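Uncharacterized protein (Arthrobacter sp., PDB 3KOP) is of unknown function but adopts a cyclophilin-like fold, an antiparallel beta-sheet packed with helices, and is found in an assembly of six chains. Local coordinates at residues Asn69-Val75 and Val127-Tyr133; Gly95-Phe100 and Gly149-Ile155. One frame throughout, in Å; residues are numbered along the deposited sequence.

Contact 1: Asn69-Val75 and Val127-Tyr133; sequences NEIYNLV and VDLAVFY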
# COMPACT_ATOMS: atom_id res chain seq x y z
N ASN F 69 -5.24 5.74 -15.71
CA ASN F 69 -5.22 5.86 -17.17
C ASN F 69 -5.72 4.60 -17.85
O ASN F 69 -4.98 3.88 -18.54
CB ASN F 69 -3.86 6.30 -17.64
CG ASN F 69 -3.48 7.66 -17.08
OD1 ASN F 69 -4.18 8.63 -17.36
ND2 ASN F 69 -2.44 7.72 -16.26
N GLU F 70 -7.00 4.37 -17.63
CA GLU F 70 -7.66 3.13 -18.02
C GLU F 70 -9.02 3.38 -18.71
O GLU F 70 -9.84 4.20 -18.25
CB GLU F 70 -7.95 2.33 -16.77
CG GLU F 70 -8.59 0.99 -17.07
CD GLU F 70 -9.31 0.36 -15.89
OE1 GLU F 70 -9.72 1.10 -14.96
OE2 GLU F 70 -9.49 -0.90 -15.96
N ILE F 71 -9.28 2.61 -19.78
CA ILE F 71 -10.66 2.42 -20.25
C ILE F 71 -10.91 0.91 -20.27
O ILE F 71 -9.98 0.13 -20.30
CB ILE F 71 -10.97 3.05 -21.65
CG1 ILE F 71 -10.03 2.51 -22.74
CG2 ILE F 71 -10.94 4.56 -21.55
CD1 ILE F 71 -10.57 2.64 -24.22
N TYR F 72 -12.18 0.52 -20.22
CA TYR F 72 -12.49 -0.91 -20.19
C TYR F 72 -13.94 -1.16 -20.61
O TYR F 72 -14.74 -0.23 -20.73
CB TYR F 72 -12.24 -1.47 -18.79
CG TYR F 72 -13.14 -0.89 -17.74
CD1 TYR F 72 -12.84 0.33 -17.13
CD2 TYR F 72 -14.33 -1.55 -17.38
CE1 TYR F 72 -13.67 0.86 -16.16
CE2 TYR F 72 -15.18 -1.02 -16.40
CZ TYR F 72 -14.84 0.19 -15.81
OH TYR F 72 -15.63 0.76 -14.85
N ASN F 73 -14.25 -2.42 -20.90
CA ASN F 73 -15.61 -2.85 -21.06
C ASN F 73 -15.84 -4.02 -20.11
O ASN F 73 -14.89 -4.52 -19.49
CB ASN F 73 -15.95 -3.15 -22.54
CG ASN F 73 -15.28 -4.41 -23.11
OD1 ASN F 73 -14.77 -5.25 -22.37
ND2 ASN F 73 -15.29 -4.54 -24.44
N LEU F 74 -17.11 -4.42 -20.00
CA LEU F 74 -17.51 -5.53 -19.15
C LEU F 74 -18.40 -6.45 -19.99
O LEU F 74 -19.38 -6.00 -20.57
CB LEU F 74 -18.30 -5.01 -17.95
CG LEU F 74 -17.62 -4.05 -16.98
CD1 LEU F 74 -18.62 -3.55 -15.93
CD2 LEU F 74 -16.38 -4.68 -16.32
N VAL F 75 -18.06 -7.73 -20.05
CA VAL F 75 -18.81 -8.70 -20.83
C VAL F 75 -19.07 -9.95 -19.98
O VAL F 75 -18.31 -10.25 -19.05
CB VAL F 75 -18.05 -9.08 -22.12
CG1 VAL F 75 -17.81 -7.81 -23.03
CG2 VAL F 75 -16.75 -9.83 -21.81
N VAL F 127 -16.33 -10.54 -17.17
CA VAL F 127 -14.95 -10.25 -17.57
C VAL F 127 -14.82 -8.75 -17.85
O VAL F 127 -15.68 -8.15 -18.52
CB VAL F 127 -14.51 -11.14 -18.75
CG1 VAL F 127 -13.10 -10.75 -19.27
CG2 VAL F 127 -14.52 -12.64 -18.30
N ASP F 128 -13.77 -8.17 -17.27
CA ASP F 128 -13.34 -6.78 -17.50
C ASP F 128 -12.14 -6.87 -18.43
O ASP F 128 -11.14 -7.47 -18.08
CB ASP F 128 -12.96 -6.17 -16.15
CG ASP F 128 -12.49 -4.75 -16.22
OD1 ASP F 128 -11.83 -4.32 -17.22
OD2 ASP F 128 -12.73 -4.04 -15.21
N LEU F 129 -12.28 -6.29 -19.62
CA LEU F 129 -11.20 -6.16 -20.58
C LEU F 129 -10.78 -4.70 -20.62
O LEU F 129 -11.60 -3.83 -20.94
CB LEU F 129 -11.60 -6.66 -21.97
CG LEU F 129 -12.00 -8.14 -22.02
CD1 LEU F 129 -12.67 -8.53 -23.41
CD2 LEU F 129 -10.82 -9.03 -21.69
N ALA F 130 -9.52 -4.46 -20.28
CA ALA F 130 -9.03 -3.11 -20.01
C ALA F 130 -7.80 -2.75 -20.82
O ALA F 130 -6.94 -3.59 -21.08
CB ALA F 130 -8.74 -2.92 -18.47
N VAL F 131 -7.74 -1.47 -21.18
CA VAL F 131 -6.64 -0.88 -21.89
C VAL F 131 -6.06 0.23 -21.02
O VAL F 131 -6.78 1.12 -20.58
CB VAL F 131 -7.12 -0.28 -23.23
CG1 VAL F 131 -6.04 0.59 -23.89
CG2 VAL F 131 -7.54 -1.41 -24.17
N PHE F 132 -4.76 0.16 -20.78
CA PHE F 132 -4.06 1.23 -20.09
C PHE F 132 -3.32 2.12 -21.07
O PHE F 132 -2.53 1.65 -21.89
CB PHE F 132 -3.18 0.63 -19.01
CG PHE F 132 -3.96 0.11 -17.90
CD1 PHE F 132 -4.32 0.96 -16.84
CD2 PHE F 132 -4.42 -1.18 -17.91
CE1 PHE F 132 -5.07 0.48 -15.79
CE2 PHE F 132 -5.20 -1.66 -16.88
CZ PHE F 132 -5.51 -0.84 -15.82
N TYR F 133 -3.67 3.40 -21.05
CA TYR F 133 -3.19 4.34 -22.08
C TYR F 133 -2.17 5.32 -21.56
O TYR F 133 -1.62 6.07 -22.33
CB TYR F 133 -4.35 5.09 -22.73
CG TYR F 133 -5.13 6.01 -21.83
CD1 TYR F 133 -4.78 7.35 -21.70
CD2 TYR F 133 -6.26 5.55 -21.12
CE1 TYR F 133 -5.51 8.23 -20.88
CE2 TYR F 133 -7.00 6.41 -20.31
CZ TYR F 133 -6.61 7.75 -20.20
OH TYR F 133 -7.34 8.60 -19.41
O HOH W 1 -11.45 -1.75 -14.37

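Contact 2: Gly95-Phe100 and Gly149-Ile155; sequences GDVCYF and GNVFATI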
# COMPACT_ATOMS: atom_id res chain seq x y z
N GLY F 95 0.12 0.88 -22.74
CA GLY F 95 0.05 -0.20 -23.71
C GLY F 95 -0.43 -1.53 -23.20
O GLY F 95 -0.73 -2.40 -24.00
N ASP F 96 -0.50 -1.73 -21.89
CA ASP F 96 -1.01 -2.98 -21.34
C ASP F 96 -2.49 -3.18 -21.67
O ASP F 96 -3.32 -2.23 -21.64
CB ASP F 96 -0.96 -3.03 -19.83
CG ASP F 96 0.39 -3.32 -19.26
OD1 ASP F 96 1.31 -3.78 -19.97
OD2 ASP F 96 0.50 -3.11 -18.03
N VAL F 97 -2.80 -4.43 -21.93
CA VAL F 97 -4.16 -4.87 -22.08
C VAL F 97 -4.39 -5.96 -21.07
O VAL F 97 -3.65 -6.98 -21.03
CB VAL F 97 -4.51 -5.34 -23.54
CG1 VAL F 97 -5.99 -5.66 -23.63
CG2 VAL F 97 -4.08 -4.31 -24.58
N CYS F 98 -5.38 -5.74 -20.22
CA CYS F 98 -5.61 -6.60 -19.06
C CYS F 98 -6.95 -7.33 -19.05
O CYS F 98 -7.95 -6.84 -19.57
CB CYS F 98 -5.51 -5.77 -17.79
SG CYS F 98 -3.83 -5.25 -17.40
N TYR F 99 -6.96 -8.48 -18.39
CA TYR F 99 -8.13 -9.32 -18.20
C TYR F 99 -8.33 -9.50 -16.70
O TYR F 99 -7.39 -9.90 -15.99
CB TYR F 99 -7.90 -10.66 -18.88
CG TYR F 99 -9.00 -11.72 -18.84
CD1 TYR F 99 -9.42 -12.31 -17.64
CD2 TYR F 99 -9.54 -12.21 -20.00
CE1 TYR F 99 -10.36 -13.30 -17.64
CE2 TYR F 99 -10.49 -13.20 -20.00
CZ TYR F 99 -10.91 -13.73 -18.82
OH TYR F 99 -11.85 -14.76 -18.82
N PHE F 100 -9.55 -9.23 -16.24
CA PHE F 100 -9.97 -9.48 -14.87
C PHE F 100 -11.23 -10.33 -14.86
O PHE F 100 -12.17 -10.07 -15.66
CB PHE F 100 -10.35 -8.18 -14.14
CG PHE F 100 -9.33 -7.07 -14.23
CD1 PHE F 100 -9.25 -6.23 -15.35
CD2 PHE F 100 -8.48 -6.82 -13.15
CE1 PHE F 100 -8.34 -5.20 -15.41
CE2 PHE F 100 -7.57 -5.74 -13.21
CZ PHE F 100 -7.49 -4.96 -14.32
N GLY F 149 -4.64 -7.56 -12.45
CA GLY F 149 -5.12 -7.87 -13.78
C GLY F 149 -4.13 -8.77 -14.52
O GLY F 149 -2.91 -8.59 -14.39
N ASN F 150 -4.64 -9.72 -15.30
CA ASN F 150 -3.77 -10.54 -16.19
C ASN F 150 -3.37 -9.69 -17.39
O ASN F 150 -4.24 -9.23 -18.15
CB ASN F 150 -4.49 -11.79 -16.75
CG ASN F 150 -4.78 -12.86 -15.70
OD1 ASN F 150 -4.52 -12.69 -14.51
ND2 ASN F 150 -5.29 -14.01 -16.16
N VAL F 151 -2.08 -9.46 -17.59
CA VAL F 151 -1.60 -8.68 -18.74
C VAL F 151 -1.45 -9.67 -19.89
O VAL F 151 -0.58 -10.56 -19.86
CB VAL F 151 -0.23 -7.97 -18.48
CG1 VAL F 151 0.27 -7.27 -19.77
CG2 VAL F 151 -0.30 -6.99 -17.30
N PHE F 152 -2.29 -9.53 -20.92
CA PHE F 152 -2.33 -10.55 -21.98
C PHE F 152 -2.05 -10.02 -23.39
O PHE F 152 -1.97 -10.80 -24.34
CB PHE F 152 -3.69 -11.30 -21.95
CG PHE F 152 -4.85 -10.52 -22.53
CD1 PHE F 152 -5.62 -9.68 -21.72
CD2 PHE F 152 -5.18 -10.62 -23.88
CE1 PHE F 152 -6.66 -8.98 -22.22
CE2 PHE F 152 -6.23 -9.89 -24.39
CZ PHE F 152 -6.97 -9.06 -23.56
N ALA F 153 -1.90 -8.72 -23.52
CA ALA F 153 -1.54 -8.11 -24.77
C ALA F 153 -0.86 -6.79 -24.55
O ALA F 153 -0.97 -6.16 -23.46
CB ALA F 153 -2.75 -7.96 -25.67
N THR F 154 -0.12 -6.38 -25.57
CA THR F 154 0.56 -5.10 -25.52
C THR F 154 0.39 -4.36 -26.83
O THR F 154 0.58 -4.91 -27.93
CB THR F 154 2.04 -5.26 -25.16
OG1 THR F 154 2.54 -3.99 -24.75
CG2 THR F 154 2.86 -5.80 -26.35
N ILE F 155 -0.05 -3.11 -26.71
CA ILE F 155 -0.35 -2.27 -27.88
C ILE F 155 0.95 -1.96 -28.62
O ILE F 155 1.89 -1.39 -28.05
CB ILE F 155 -1.16 -1.01 -27.50
CG1 ILE F 155 -2.53 -1.45 -26.93
CG2 ILE F 155 -1.38 -0.10 -28.73
CD1 ILE F 155 -3.31 -0.33 -26.28
O HOH W 2 2.93 -2.16 -22.47
O HOH W 3 1.76 -5.20 -22.12

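Contact 1: Asn69-Val75 and Val127-Tyr133
I71, N73 and V75 pair with V131, L129 and V127 through two backbone hydrogen bonds each, and Y133 N to N69 O (2.9 Å) adds a seventh between these antiparallel strands, whose local axes run at 162°. At that end N69 CB sits over the centre of the Y133 ring, 4.0 Å from its centroid, with amide and ring planes 72° apart. The Y133 hydroxyl bonds to H63 and, like N69 OD1, to K65 of a second subunit, where N69 ND2 also bonds to S111 O, so a residue pair that is both polar and flat suits this meeting of strand end and interface. E70 is stretched out, CG anti to the backbone N (chi1 -177°), which lays its CG over one face of F132, 4.1 Å from the centroid, with the carboxylate nearly parallel to the ring. In the cyclophilin-like sheet the strand 125-132 lies between 70-76 and 96-103. Small A130 leaves room for E70 OE2, 3.3 Å from A130 CB. One water donates to both E70 OE2 (2.7 Å) and D128 OD2 (2.8 Å), probably easing the repulsion between the two acids. On the other face I71 CG1 packs against V131 CB at 4.1 Å, and I71 also meets C166 of helix 159-172, while N73 ND2 reaches L179 O.

Contact 2: Gly95-Phe100 and Gly149-Ile155
D96 OD1 is approached by two waters, one donating at 2.6 Å and the other more weakly; the nearer also lies 3.2 Å from A153 O and can donate to it, though it has further acceptors in reach. That carbonyl takes the N-H of V97 as well, within a classic beta bulge in which F152 and A153 both face V97 and the antiparallel register slips by one residue. V97 O receives F152 N at 2.9 Å with a C=O...N angle of 172°, whereas V97 N meets A153 O from 36° out of the carbonyl plane. With F152 CG between its backbone N and carbonyl carbon (chi1 76°), the ring edge meets the backbone of C98, and F152 CZ reaches V97 CG1 at 3.5 Å. Branched V97 fills the space between this ring, A153 and I155, an apolar patch that helix 45-54 and strand 33-39 also border. On the other face V151 lies against C98 SG and D96, whose OD2 bonds to I93 N and forms a salt bridge with R135 of a third subunit. G149, lacking a side chain, lets the F100 ring close in, with F100 CE2 3.3 Å from G149 CA.

The two contacts lie in one antiparallel sheet, their centres about 9 Å apart, and meet where strand 125-132 borders strand 96-103. A130 O probably accepts C98 N, and F132 O probably accepts G95 N, joining contact 1 to contact 2 and giving the strand order 70-76, 125-132, 96-103, 145-157. Along the chain the segments alternate: 69-75, 95-100, 127-133, 149-155, so the chain between the two segments of each contact contains one segment of the other, and neighbouring strands come from distant parts of the sequence. Both are buried near the centre of the chain, yet their polar side chains reach different partners: contact 1 a second subunit, contact 2 a third, linking the central sheet to the assembly.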